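Local structure of phosphoribosylamine--glycine ligase (Thermotoga maritima, 1VKZ) at residues V299-E304 against G326-V331; L355-G360 against H377-G382; F213-K218 against G236-P241. The protein catalyses the ATP-dependent joining of 5-phosphoribosylamine and glycine to give glycinamide ribonucleotide, an early step of de novo IMP biosynthesis. All blocks are in the same frame, centred on the assembly; numbering follows the deposited sequence.

Interaction 1. Residues V299-E304 against G326-V331; sequences VTLNPE and GFAVDV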
ATOM      1  N   VAL A 299      12.232   1.726   0.906  1.00 45.27           N
ATOM      2  CA  VAL A 299      13.180   2.315  -0.047  1.00 45.29           C
ATOM      3  C   VAL A 299      14.315   3.077   0.645  1.00 45.33           C
ATOM      4  O   VAL A 299      15.472   2.971   0.261  1.00 43.65           O
ATOM      5  CB  VAL A 299      12.422   3.245  -1.023  1.00 44.32           C
ATOM      6  CG1 VAL A 299      13.352   4.042  -1.874  1.00 48.27           C
ATOM      7  CG2 VAL A 299      11.482   2.413  -1.916  1.00 49.86           C
ATOM      8  N   THR A 300      13.979   3.841   1.678  1.00 46.07           N
ATOM      9  CA  THR A 300      14.980   4.623   2.374  1.00 44.70           C
ATOM     10  C   THR A 300      15.880   3.703   3.139  1.00 43.69           C
ATOM     11  O   THR A 300      16.974   4.079   3.438  1.00 44.62           O
ATOM     12  CB  THR A 300      14.348   5.642   3.338  1.00 42.89           C
ATOM     13  OG1 THR A 300      13.470   6.500   2.626  1.00 40.74           O
ATOM     14  CG2 THR A 300      15.390   6.601   3.880  1.00 50.13           C
ATOM     15  N   LEU A 301      15.426   2.489   3.453  1.00 45.55           N
ATOM     16  CA  LEU A 301      16.272   1.540   4.198  1.00 44.56           C
ATOM     17  C   LEU A 301      17.354   0.872   3.358  1.00 44.70           C
ATOM     18  O   LEU A 301      18.348   0.431   3.906  1.00 45.52           O
ATOM     19  CB  LEU A 301      15.429   0.465   4.886  1.00 45.05           C
ATOM     20  CG  LEU A 301      14.635   0.937   6.103  1.00 39.94           C
ATOM     21  CD1 LEU A 301      13.648  -0.140   6.540  1.00 44.78           C
ATOM     22  CD2 LEU A 301      15.553   1.330   7.254  1.00 37.11           C
ATOM     23  N   ASN A 302      17.149   0.775   2.044  1.00 46.81           N
ATOM     24  CA  ASN A 302      18.180   0.258   1.107  1.00 44.43           C
ATOM     25  C   ASN A 302      17.837   0.490  -0.358  1.00 43.16           C
ATOM     26  O   ASN A 302      17.390  -0.429  -1.019  1.00 46.72           O
ATOM     27  CB  ASN A 302      18.392  -1.252   1.284  1.00 44.25           C
ATOM     28  CG  ASN A 302      19.591  -1.754   0.510  1.00 41.28           C
ATOM     29  OD1 ASN A 302      20.240  -0.980  -0.176  1.00 47.53           O
ATOM     30  ND2 ASN A 302      19.887  -3.045   0.612  1.00 33.34           N
ATOM     31  N   PRO A 303      18.057   1.693  -0.871  1.00 42.63           N
ATOM     32  CA  PRO A 303      17.650   2.046  -2.226  1.00 45.24           C
ATOM     33  C   PRO A 303      18.247   1.144  -3.305  1.00 45.25           C
ATOM     34  O   PRO A 303      17.561   0.758  -4.256  1.00 45.89           O
ATOM     35  CB  PRO A 303      18.212   3.460  -2.392  1.00 46.08           C
ATOM     36  CG  PRO A 303      18.309   3.972  -1.052  1.00 43.33           C
ATOM     37  CD  PRO A 303      18.713   2.822  -0.205  1.00 42.68           C
ATOM     38  N   GLU A 304      19.524   0.830  -3.124  1.00 45.83           N
ATOM     39  CA  GLU A 304      20.264  -0.108  -3.940  1.00 47.02           C
ATOM     40  C   GLU A 304      19.602  -1.472  -4.054  1.00 45.80           C
ATOM     41  O   GLU A 304      19.410  -1.996  -5.154  1.00 47.55           O
ATOM     42  CB  GLU A 304      21.637  -0.337  -3.309  1.00 47.28           C
ATOM     43  CG  GLU A 304      22.675   0.758  -3.510  1.00 53.89           C
ATOM     44  CD  GLU A 304      24.079   0.332  -3.052  1.00 53.57           C
ATOM     45  OE1 GLU A 304      24.204  -0.338  -1.998  1.00 66.55           O
ATOM     46  OE2 GLU A 304      25.063   0.664  -3.746  1.00 62.11           O
ATOM     47  N   GLY A 326      20.152   0.554   8.898  1.00 43.20           N
ATOM     48  CA  GLY A 326      19.720   1.547   9.853  1.00 43.19           C
ATOM     49  C   GLY A 326      18.226   1.508  10.003  1.00 41.40           C
ATOM     50  O   GLY A 326      17.629   0.483   9.774  1.00 41.66           O
ATOM     51  N   PHE A 327      17.651   2.637  10.406  1.00 41.61           N
ATOM     52  CA  PHE A 327      16.226   2.786  10.603  1.00 39.82           C
ATOM     53  C   PHE A 327      15.714   3.976   9.804  1.00 40.45           C
ATOM     54  O   PHE A 327      16.395   4.979   9.644  1.00 37.36           O
ATOM     55  CB  PHE A 327      15.925   3.005  12.077  1.00 39.18           C
ATOM     56  CG  PHE A 327      16.218   1.816  12.957  1.00 38.74           C
ATOM     57  CD1 PHE A 327      17.476   1.630  13.508  1.00 42.29           C
ATOM     58  CD2 PHE A 327      15.221   0.914  13.275  1.00 40.10           C
ATOM     59  CE1 PHE A 327      17.736   0.544  14.343  1.00 36.49           C
ATOM     60  CE2 PHE A 327      15.482  -0.188  14.092  1.00 37.79           C
ATOM     61  CZ  PHE A 327      16.732  -0.367  14.627  1.00 33.35           C
ATOM     62  N   ALA A 328      14.500   3.851   9.294  1.00 43.14           N
ATOM     63  CA  ALA A 328      13.831   4.947   8.599  1.00 43.51           C
ATOM     64  C   ALA A 328      12.484   5.281   9.293  1.00 43.69           C
ATOM     65  O   ALA A 328      11.784   4.383   9.785  1.00 40.53           O
ATOM     66  CB  ALA A 328      13.632   4.586   7.132  1.00 44.28           C
ATOM     67  N   VAL A 329      12.172   6.577   9.390  1.00 43.16           N
ATOM     68  CA  VAL A 329      10.909   7.036   9.918  1.00 41.51           C
ATOM     69  C   VAL A 329      10.300   7.935   8.858  1.00 42.54           C
ATOM     70  O   VAL A 329      10.965   8.816   8.295  1.00 43.80           O
ATOM     71  CB  VAL A 329      11.063   7.784  11.287  1.00 42.73           C
ATOM     72  CG1 VAL A 329       9.768   8.459  11.728  1.00 40.15           C
ATOM     73  CG2 VAL A 329      11.484   6.829  12.375  1.00 47.50           C
ATOM     74  N   ASP A 330       9.025   7.715   8.588  1.00 43.71           N
ATOM     75  CA  ASP A 330       8.253   8.573   7.699  1.00 44.10           C
ATOM     76  C   ASP A 330       7.221   9.312   8.547  1.00 42.87           C
ATOM     77  O   ASP A 330       6.367   8.673   9.136  1.00 45.99           O
ATOM     78  CB  ASP A 330       7.570   7.676   6.650  1.00 44.46           C
ATOM     79  CG  ASP A 330       6.767   8.445   5.609  1.00 47.78           C
ATOM     80  OD1 ASP A 330       6.650   9.699   5.694  1.00 38.99           O
ATOM     81  OD2 ASP A 330       6.224   7.840   4.646  1.00 44.78           O
ATOM     82  N   VAL A 331       7.329  10.636   8.647  1.00 39.50           N
ATOM     83  CA  VAL A 331       6.271  11.431   9.209  1.00 38.82           C
ATOM     84  C   VAL A 331       5.534  12.041   8.024  1.00 40.99           C
ATOM     85  O   VAL A 331       6.103  12.821   7.275  1.00 40.04           O
ATOM     86  CB  VAL A 331       6.750  12.564  10.202  1.00 39.49           C
ATOM     87  CG1 VAL A 331       5.598  13.524  10.545  1.00 32.70           C
ATOM     88  CG2 VAL A 331       7.317  11.997  11.476  1.00 33.88           C
TER
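Methyl CD2 of Leu301 lies above one face of the Phe327-Ala328 peptide, shifted toward its nitrogen. It stands 3.4 Å from Ala328 N and 3.7 Å from Phe327 C. The same methyl is 3.4 Å from Gly326 O, so a single branch rests on two successive peptide groups. The Phe327 ring leaves on the other side of the strand, toward Ala388 of helix 385-398.

Leu301 reaches the strand because CG lies anti to its carbonyl carbon (chi1 -73°), which carries the isobutyl end forward although the first bond of the side chain runs past the strand. Ala328 meets it with a methyl, CB to Leu301 CD2 being 3.8 Å; a residue this small lets the helix come close. Thr300 adds CB at 4.0 Å from Ala328 CB, while its hydroxyl OG1 is bonded to Glu296 O within its own helix, so this residue can turn hydrocarbon to the strand. Gly326 leads into the strand with a positive phi of 74°, a backbone angle that glycine adopts more readily than other residues.

Asn302 is the N-cap of the helix that follows, its OD1 bonded to Gly305 N. Helix 294-301 packs on one face of strand 327-334, where Val297 also touches Ala328, and helix 385-398 on the other, where Ala388 meets Phe327 and Val329, an alpha/beta layering that joins the ATP-grasp region to the C-terminal domain.

Interaction 2. Residues L355-G360 against H377-G382; sequences LIFFAG and HCMGTG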
ATOM      1  N   LEU A 355      15.397  14.666   3.339  1.00 46.29           N
ATOM      2  CA  LEU A 355      14.764  13.725   2.473  1.00 44.35           C
ATOM      3  C   LEU A 355      13.262  13.860   2.598  1.00 43.19           C
ATOM      4  O   LEU A 355      12.678  13.466   3.581  1.00 44.88           O
ATOM      5  CB  LEU A 355      15.193  12.314   2.823  1.00 44.82           C
ATOM      6  CG  LEU A 355      14.740  11.287   1.796  1.00 45.03           C
ATOM      7  CD1 LEU A 355      15.259  11.670   0.421  1.00 47.52           C
ATOM      8  CD2 LEU A 355      15.233   9.897   2.226  1.00 47.05           C
ATOM      9  N   ILE A 356      12.640  14.396   1.562  1.00 45.11           N
ATOM     10  CA  ILE A 356      11.195  14.499   1.484  1.00 44.00           C
ATOM     11  C   ILE A 356      10.730  13.735   0.264  1.00 44.60           C
ATOM     12  O   ILE A 356      11.395  13.734  -0.762  1.00 48.06           O
ATOM     13  CB  ILE A 356      10.754  15.982   1.373  1.00 45.18           C
ATOM     14  CG1 ILE A 356      11.297  16.782   2.535  1.00 31.84           C
ATOM     15  CG2 ILE A 356       9.203  16.118   1.366  1.00 46.76           C
ATOM     16  CD1 ILE A 356      11.030  18.218   2.410  1.00 44.60           C
ATOM     17  N   PHE A 357       9.606  13.036   0.397  1.00 45.30           N
ATOM     18  CA  PHE A 357       8.918  12.468  -0.736  1.00 43.76           C
ATOM     19  C   PHE A 357       7.629  13.236  -0.856  1.00 43.70           C
ATOM     20  O   PHE A 357       6.957  13.458   0.124  1.00 43.78           O
ATOM     21  CB  PHE A 357       8.656  10.995  -0.535  1.00 43.09           C
ATOM     22  CG  PHE A 357       9.898  10.177  -0.441  1.00 43.64           C
ATOM     23  CD1 PHE A 357      10.846  10.205  -1.467  1.00 47.63           C
ATOM     24  CD2 PHE A 357      10.119   9.360   0.635  1.00 40.36           C
ATOM     25  CE1 PHE A 357      11.999   9.436  -1.394  1.00 42.02           C
ATOM     26  CE2 PHE A 357      11.272   8.602   0.717  1.00 40.60           C
ATOM     27  CZ  PHE A 357      12.202   8.632  -0.292  1.00 37.84           C
ATOM     28  N   PHE A 358       7.311  13.643  -2.072  1.00 44.59           N
ATOM     29  CA  PHE A 358       6.184  14.480  -2.369  1.00 42.61           C
ATOM     30  C   PHE A 358       5.055  13.646  -2.903  1.00 44.27           C
ATOM     31  O   PHE A 358       5.260  12.677  -3.647  1.00 46.96           O
ATOM     32  CB  PHE A 358       6.578  15.501  -3.420  1.00 43.76           C
ATOM     33  CG  PHE A 358       7.642  16.459  -2.957  1.00 46.67           C
ATOM     34  CD1 PHE A 358       8.979  16.148  -3.095  1.00 38.90           C
ATOM     35  CD2 PHE A 358       7.299  17.681  -2.413  1.00 48.08           C
ATOM     36  CE1 PHE A 358       9.942  17.000  -2.666  1.00 45.93           C
ATOM     37  CE2 PHE A 358       8.279  18.549  -1.992  1.00 50.21           C
ATOM     38  CZ  PHE A 358       9.602  18.201  -2.116  1.00 42.66           C
ATOM     39  N   ALA A 359       3.840  14.039  -2.544  1.00 44.37           N
ATOM     40  CA  ALA A 359       2.643  13.348  -3.011  1.00 41.37           C
ATOM     41  C   ALA A 359       1.678  14.408  -3.496  1.00 41.78           C
ATOM     42  O   ALA A 359       1.761  14.842  -4.655  1.00 43.78           O
ATOM     43  CB  ALA A 359       2.039  12.526  -1.895  1.00 40.15           C
ATOM     44  N   GLY A 360       0.784  14.851  -2.624  1.00 42.93           N
ATOM     45  CA  GLY A 360      -0.214  15.854  -2.996  1.00 45.04           C
ATOM     46  C   GLY A 360       0.347  17.266  -3.069  1.00 44.56           C
ATOM     47  O   GLY A 360      -0.048  18.136  -2.289  1.00 45.43           O
ATOM     48  N   HIS A 377       5.953  13.469   2.676  1.00 45.02           N
ATOM     49  CA  HIS A 377       6.549  12.499   3.536  1.00 43.67           C
ATOM     50  C   HIS A 377       7.891  13.051   3.975  1.00 42.91           C
ATOM     51  O   HIS A 377       8.777  13.229   3.163  1.00 42.23           O
ATOM     52  CB  HIS A 377       6.655  11.209   2.765  1.00 41.43           C
ATOM     53  CG  HIS A 377       5.333  10.751   2.253  1.00 47.10           C
ATOM     54  ND1 HIS A 377       4.666   9.671   2.787  1.00 44.99           N
ATOM     55  CD2 HIS A 377       4.514  11.275   1.311  1.00 50.11           C
ATOM     56  CE1 HIS A 377       3.509   9.526   2.167  1.00 53.69           C
ATOM     57  NE2 HIS A 377       3.395  10.482   1.261  1.00 52.69           N
ATOM     58  N   CYS A 378       8.020  13.341   5.277  1.00 43.26           N
ATOM     59  CA  CYS A 378       9.297  13.736   5.869  1.00 41.98           C
ATOM     60  C   CYS A 378      10.081  12.541   6.431  1.00 42.59           C
ATOM     61  O   CYS A 378       9.611  11.827   7.315  1.00 40.26           O
ATOM     62  CB  CYS A 378       9.062  14.765   6.941  1.00 41.38           C
ATOM     63  SG  CYS A 378       8.486  16.327   6.252  1.00 43.01           S
HETATM   64  N   MSE A 379      11.257  12.287   5.871  1.00 43.36           N
HETATM   65  CA  MSE A 379      12.033  11.105   6.250  1.00 45.27           C
HETATM   66  C   MSE A 379      13.115  11.482   7.258  1.00 44.81           C
HETATM   67  O   MSE A 379      13.769  12.513   7.128  1.00 44.39           O
HETATM   68  CB  MSE A 379      12.700  10.428   5.034  1.00 45.30           C
HETATM   69  CG  MSE A 379      11.784  10.164   3.824  1.00 51.23           C
HETATM   70 SE   MSE A 379      10.268   8.971   4.224  1.00 60.70          SE
HETATM   71  CE  MSE A 379       9.079  10.152   4.508  1.00 68.23           C
ATOM     72  N   GLY A 380      13.273  10.622   8.260  1.00 45.18           N
ATOM     73  CA  GLY A 380      14.379  10.660   9.161  1.00 44.11           C
ATOM     74  C   GLY A 380      15.101   9.352   9.020  1.00 44.83           C
ATOM     75  O   GLY A 380      14.479   8.342   8.744  1.00 42.93           O
ATOM     76  N   THR A 381      16.425   9.382   9.211  1.00 48.07           N
ATOM     77  CA  THR A 381      17.255   8.185   9.150  1.00 47.34           C
ATOM     78  C   THR A 381      18.229   8.197  10.311  1.00 43.86           C
ATOM     79  O   THR A 381      18.598   9.248  10.781  1.00 44.20           O
ATOM     80  CB  THR A 381      18.056   8.130   7.819  1.00 48.07           C
ATOM     81  OG1 THR A 381      18.789   9.348   7.641  1.00 45.99           O
ATOM     82  CG2 THR A 381      17.143   8.059   6.614  1.00 50.81           C
ATOM     83  N   GLY A 382      18.634   7.019  10.764  1.00 42.57           N
ATOM     84  CA  GLY A 382      19.660   6.906  11.782  1.00 42.65           C
ATOM     85  C   GLY A 382      20.025   5.464  12.070  1.00 42.99           C
ATOM     86  O   GLY A 382      19.460   4.537  11.493  1.00 42.35           O
TER
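Strand 356-358 runs antiparallel to strand 377-382, the short axes 4.8 Å apart at 158°, as neighbours in a six-stranded antiparallel sheet, here in its C-domain part. Phe357 and His377 form a hydrogen-bonded pair: Phe357 N gives to His377 O at 2.9 Å, and His377 N to Phe357 O at 2.7 Å. Ile356 and Cys378 are the adjoining non-hydrogen-bonded pair, and one step further Met379 N reaches Leu355 O at 2.9 Å, almost in line with the carbonyl bond.

Side chains alternate between faces. Ile356 and Cys378 share one; Phe357 and His377 occupy the other, the one on which helix 294-301 sets Glu296 and Thr300 against Phe357. Trp32 also meets the Phe357 ring there, edge to face. Met379, present as selenomethionine, joins this second face. Bends at chi2 and chi3 fold its chain across the Phe357 side chain at about a right angle, giving an oblique Met-aromatic contact with SE 4.7 Å from the ring centroid. Its CG is nearer still, 3.5 Å from Phe357 CE2, and lies 3.8 Å from Leu355 CG; the long, flexible methionine side chain, here with selenium in place of sulfur, fits between a branched aliphatic group and a ring.

His377 turns its ND1 to Asp330 OD2 on the adjacent strand, while the edge of its imidazole lies against Phe357 O and the methyl of Ala359, NE2 being 4.0 Å from Ala359 CB.

Interaction 3. Residues F213-K218 against G236-P241; sequences FVRDYK and GPVEIP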
ATOM      1  N   PHE A 213      10.161  -5.408   7.118  1.00 38.90           N
ATOM      2  CA  PHE A 213       8.875  -5.140   7.772  1.00 38.89           C
ATOM      3  C   PHE A 213       8.870  -3.738   8.376  1.00 42.30           C
ATOM      4  O   PHE A 213       9.874  -3.286   8.970  1.00 46.29           O
ATOM      5  CB  PHE A 213       8.566  -6.213   8.835  1.00 36.25           C
ATOM      6  CG  PHE A 213       8.435  -7.583   8.259  1.00 35.21           C
ATOM      7  CD1 PHE A 213       9.555  -8.343   7.969  1.00 42.03           C
ATOM      8  CD2 PHE A 213       7.199  -8.105   7.944  1.00 42.24           C
ATOM      9  CE1 PHE A 213       9.431  -9.623   7.407  1.00 44.48           C
ATOM     10  CE2 PHE A 213       7.082  -9.390   7.366  1.00 38.47           C
ATOM     11  CZ  PHE A 213       8.190 -10.126   7.096  1.00 32.68           C
ATOM     12  N   VAL A 214       7.759  -3.037   8.200  1.00 44.66           N
ATOM     13  CA  VAL A 214       7.638  -1.656   8.645  1.00 46.63           C
ATOM     14  C   VAL A 214       6.349  -1.538   9.435  1.00 47.95           C
ATOM     15  O   VAL A 214       5.478  -2.361   9.308  1.00 50.08           O
ATOM     16  CB  VAL A 214       7.737  -0.642   7.458  1.00 45.43           C
ATOM     17  CG1 VAL A 214       8.930  -0.954   6.620  1.00 46.00           C
ATOM     18  CG2 VAL A 214       6.544  -0.667   6.595  1.00 51.75           C
ATOM     19  N   ARG A 215       6.238  -0.552  10.298  1.00 49.32           N
ATOM     20  CA  ARG A 215       5.034  -0.426  11.086  1.00 50.42           C
ATOM     21  C   ARG A 215       4.341   0.816  10.586  1.00 51.10           C
ATOM     22  O   ARG A 215       4.942   1.859  10.488  1.00 52.59           O
ATOM     23  CB  ARG A 215       5.344  -0.362  12.595  1.00 51.88           C
ATOM     24  CG  ARG A 215       4.083  -0.221  13.437  1.00 53.88           C
ATOM     25  CD  ARG A 215       4.170  -0.668  14.877  1.00 56.93           C
ATOM     26  NE  ARG A 215       4.908  -1.916  15.118  1.00 68.95           N
ATOM     27  CZ  ARG A 215       4.599  -3.126  14.632  1.00 69.47           C
ATOM     28  NH1 ARG A 215       3.570  -3.310  13.802  1.00 72.67           N
ATOM     29  NH2 ARG A 215       5.359  -4.169  14.961  1.00 61.41           N
ATOM     30  N   ASP A 216       3.077   0.698  10.241  1.00 53.22           N
ATOM     31  CA  ASP A 216       2.331   1.851   9.761  1.00 54.31           C
ATOM     32  C   ASP A 216       1.325   2.380  10.818  1.00 50.45           C
ATOM     33  O   ASP A 216       1.011   1.721  11.820  1.00 48.80           O
ATOM     34  CB  ASP A 216       1.689   1.560   8.392  1.00 58.12           C
ATOM     35  CG  ASP A 216       1.090   0.155   8.295  1.00 65.41           C
ATOM     36  OD1 ASP A 216       0.030  -0.090   8.928  1.00 70.62           O
ATOM     37  OD2 ASP A 216       1.611  -0.750   7.599  1.00 74.44           O
ATOM     38  N   TYR A 217       0.869   3.606  10.575  1.00 47.61           N
ATOM     39  CA  TYR A 217       0.002   4.316  11.455  1.00 43.69           C
ATOM     40  C   TYR A 217      -1.208   4.718  10.629  1.00 46.06           C
ATOM     41  O   TYR A 217      -1.173   5.714   9.913  1.00 48.82           O
ATOM     42  CB  TYR A 217       0.754   5.528  11.995  1.00 44.62           C
ATOM     43  CG  TYR A 217       1.854   5.178  12.979  1.00 40.73           C
ATOM     44  CD1 TYR A 217       3.058   4.671  12.539  1.00 42.74           C
ATOM     45  CD2 TYR A 217       1.677   5.346  14.361  1.00 49.24           C
ATOM     46  CE1 TYR A 217       4.071   4.354  13.412  1.00 40.54           C
ATOM     47  CE2 TYR A 217       2.695   5.009  15.265  1.00 46.18           C
ATOM     48  CZ  TYR A 217       3.889   4.513  14.766  1.00 40.58           C
ATOM     49  OH  TYR A 217       4.918   4.181  15.608  1.00 37.56           O
ATOM     50  N   LYS A 218      -2.272   3.924  10.719  1.00 47.80           N
ATOM     51  CA  LYS A 218      -3.479   4.086   9.896  1.00 49.62           C
ATOM     52  C   LYS A 218      -4.418   5.205  10.338  1.00 48.12           C
ATOM     53  O   LYS A 218      -5.036   5.846   9.505  1.00 51.02           O
ATOM     54  CB  LYS A 218      -4.257   2.763   9.867  1.00 51.64           C
ATOM     55  CG  LYS A 218      -3.764   1.764   8.787  1.00 56.11           C
ATOM     56  CD  LYS A 218      -4.421   2.047   7.420  1.00 61.13           C
ATOM     57  CE  LYS A 218      -5.992   1.850   7.426  1.00 65.58           C
ATOM     58  NZ  LYS A 218      -6.485   0.478   7.843  1.00 61.06           N
ATOM     59  N   GLY A 236      10.771   1.712  10.163  1.00 39.90           N
ATOM     60  CA  GLY A 236      11.299   0.388  10.073  1.00 38.54           C
ATOM     61  C   GLY A 236      12.785   0.459  10.238  1.00 37.89           C
ATOM     62  O   GLY A 236      13.358   1.564  10.286  1.00 36.36           O
ATOM     63  N   PRO A 237      13.413  -0.717  10.288  1.00 39.09           N
ATOM     64  CA  PRO A 237      12.701  -1.977  10.175  1.00 38.43           C
ATOM     65  C   PRO A 237      12.197  -2.492  11.514  1.00 37.40           C
ATOM     66  O   PRO A 237      12.811  -2.256  12.522  1.00 34.64           O
ATOM     67  CB  PRO A 237      13.751  -2.912   9.587  1.00 36.81           C
ATOM     68  CG  PRO A 237      15.027  -2.400  10.070  1.00 39.32           C
ATOM     69  CD  PRO A 237      14.860  -0.934  10.428  1.00 40.55           C
ATOM     70  N   VAL A 238      11.070  -3.182  11.472  1.00 39.15           N
ATOM     71  CA  VAL A 238      10.499  -3.915  12.582  1.00 38.85           C
ATOM     72  C   VAL A 238      11.112  -5.311  12.618  1.00 39.74           C
ATOM     73  O   VAL A 238      11.307  -5.893  11.570  1.00 40.66           O
ATOM     74  CB  VAL A 238       8.969  -4.095  12.357  1.00 37.51           C
ATOM     75  CG1 VAL A 238       8.357  -5.025  13.392  1.00 36.42           C
ATOM     76  CG2 VAL A 238       8.263  -2.752  12.367  1.00 39.65           C
ATOM     77  N   GLU A 239      11.341  -5.854  13.820  1.00 42.56           N
ATOM     78  CA  GLU A 239      11.942  -7.176  14.060  1.00 44.25           C
ATOM     79  C   GLU A 239      10.859  -8.242  14.287  1.00 43.96           C
ATOM     80  O   GLU A 239      10.110  -8.174  15.265  1.00 42.57           O
ATOM     81  CB  GLU A 239      12.858  -7.077  15.303  1.00 44.92           C
ATOM     82  CG  GLU A 239      13.580  -8.365  15.704  1.00 46.13           C
ATOM     83  CD  GLU A 239      14.655  -8.168  16.783  1.00 50.28           C
ATOM     84  OE1 GLU A 239      14.891  -7.014  17.233  1.00 54.74           O
ATOM     85  OE2 GLU A 239      15.276  -9.183  17.192  1.00 48.26           O
ATOM     86  N   ILE A 240      10.786  -9.224  13.393  1.00 44.15           N
ATOM     87  CA  ILE A 240       9.784 -10.290  13.488  1.00 44.92           C
ATOM     88  C   ILE A 240      10.508 -11.611  13.856  1.00 45.53           C
ATOM     89  O   ILE A 240      11.590 -11.906  13.325  1.00 47.64           O
ATOM     90  CB  ILE A 240       8.992 -10.373  12.155  1.00 44.15           C
ATOM     91  CG1 ILE A 240       8.404  -9.010  11.801  1.00 45.38           C
ATOM     92  CG2 ILE A 240       7.882 -11.395  12.229  1.00 43.56           C
ATOM     93  CD1 ILE A 240       7.494  -8.404  12.863  1.00 47.79           C
ATOM     94  N   PRO A 241       9.953 -12.398  14.775  1.00 44.25           N
ATOM     95  CA  PRO A 241      10.584 -13.668  15.122  1.00 43.11           C
ATOM     96  C   PRO A 241      10.756 -14.550  13.880  1.00 42.59           C
ATOM     97  O   PRO A 241       9.926 -14.499  12.957  1.00 39.66           O
ATOM     98  CB  PRO A 241       9.603 -14.279  16.113  1.00 44.06           C
ATOM     99  CG  PRO A 241       8.935 -13.109  16.710  1.00 46.26           C
ATOM    100  CD  PRO A 241       8.718 -12.177  15.545  1.00 43.49           C
TER
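Phe213 O and Val238 N make the polar link, a hydrogen bond of 2.8 Å that is nearly straight at the proton (173°), although the donor stands above the carbonyl plane. Pro237 CA adds a CA-H...O contact to the same oxygen at 3.3 Å. The peptide before Pro237 is cis, which probably helps to redirect the chain after Gly236, whose CA faces Phe213 O and the Val214 methyl CG1 in such a way that a CB would run into them.

Apolar packing and CH-pi contact follow. Ile240 crosses Phe213 at about a right angle and sets CG1 over one face of the ring, 4.1 Å from its centroid and 22° from the normal. Val238 CB packs on Phe213 CB at 4.1 Å.

A third kind joins charge to hydrocarbon. Val238 CG2 lies above one face of the Arg215 guanidinium, off centre, and CG1, anti to the backbone N (chi1 172°), approaches NH2 at 3.5 Å.

One hydrogen bond and mostly apolar contact therefore seat the loop leading to helix 242-261. Such a contact depends chiefly on shape, and it continues through Ile240 to Leu197, in a range predicted to bind ATP.

One antiparallel sheet unites the three contacts: interaction 3 lies at its edge strand 215-219, interaction 1 on an inner strand, 327-334, and interaction 2 between the next two, 374-382 and 356-364. Interaction 2 is buried and is the one built on a ladder of backbone bonds; interactions 1 and 3 are only partly buried, 1 relying on van der Waals contact of aliphatic groups with each other and with the strand backbone, and 3 on a single bond plus hydrocarbon and a guanidinium. Neighbouring strands bind them together, Ala328 N probably bonding to Gly236 O at 2.7 Å and Val331 O to Cys378 N at 2.8 Å. Helix 294-301 is common to all: Thr300 packs on Leu355 and Phe357, Leu301 on Pro237, and Val297 on Val214.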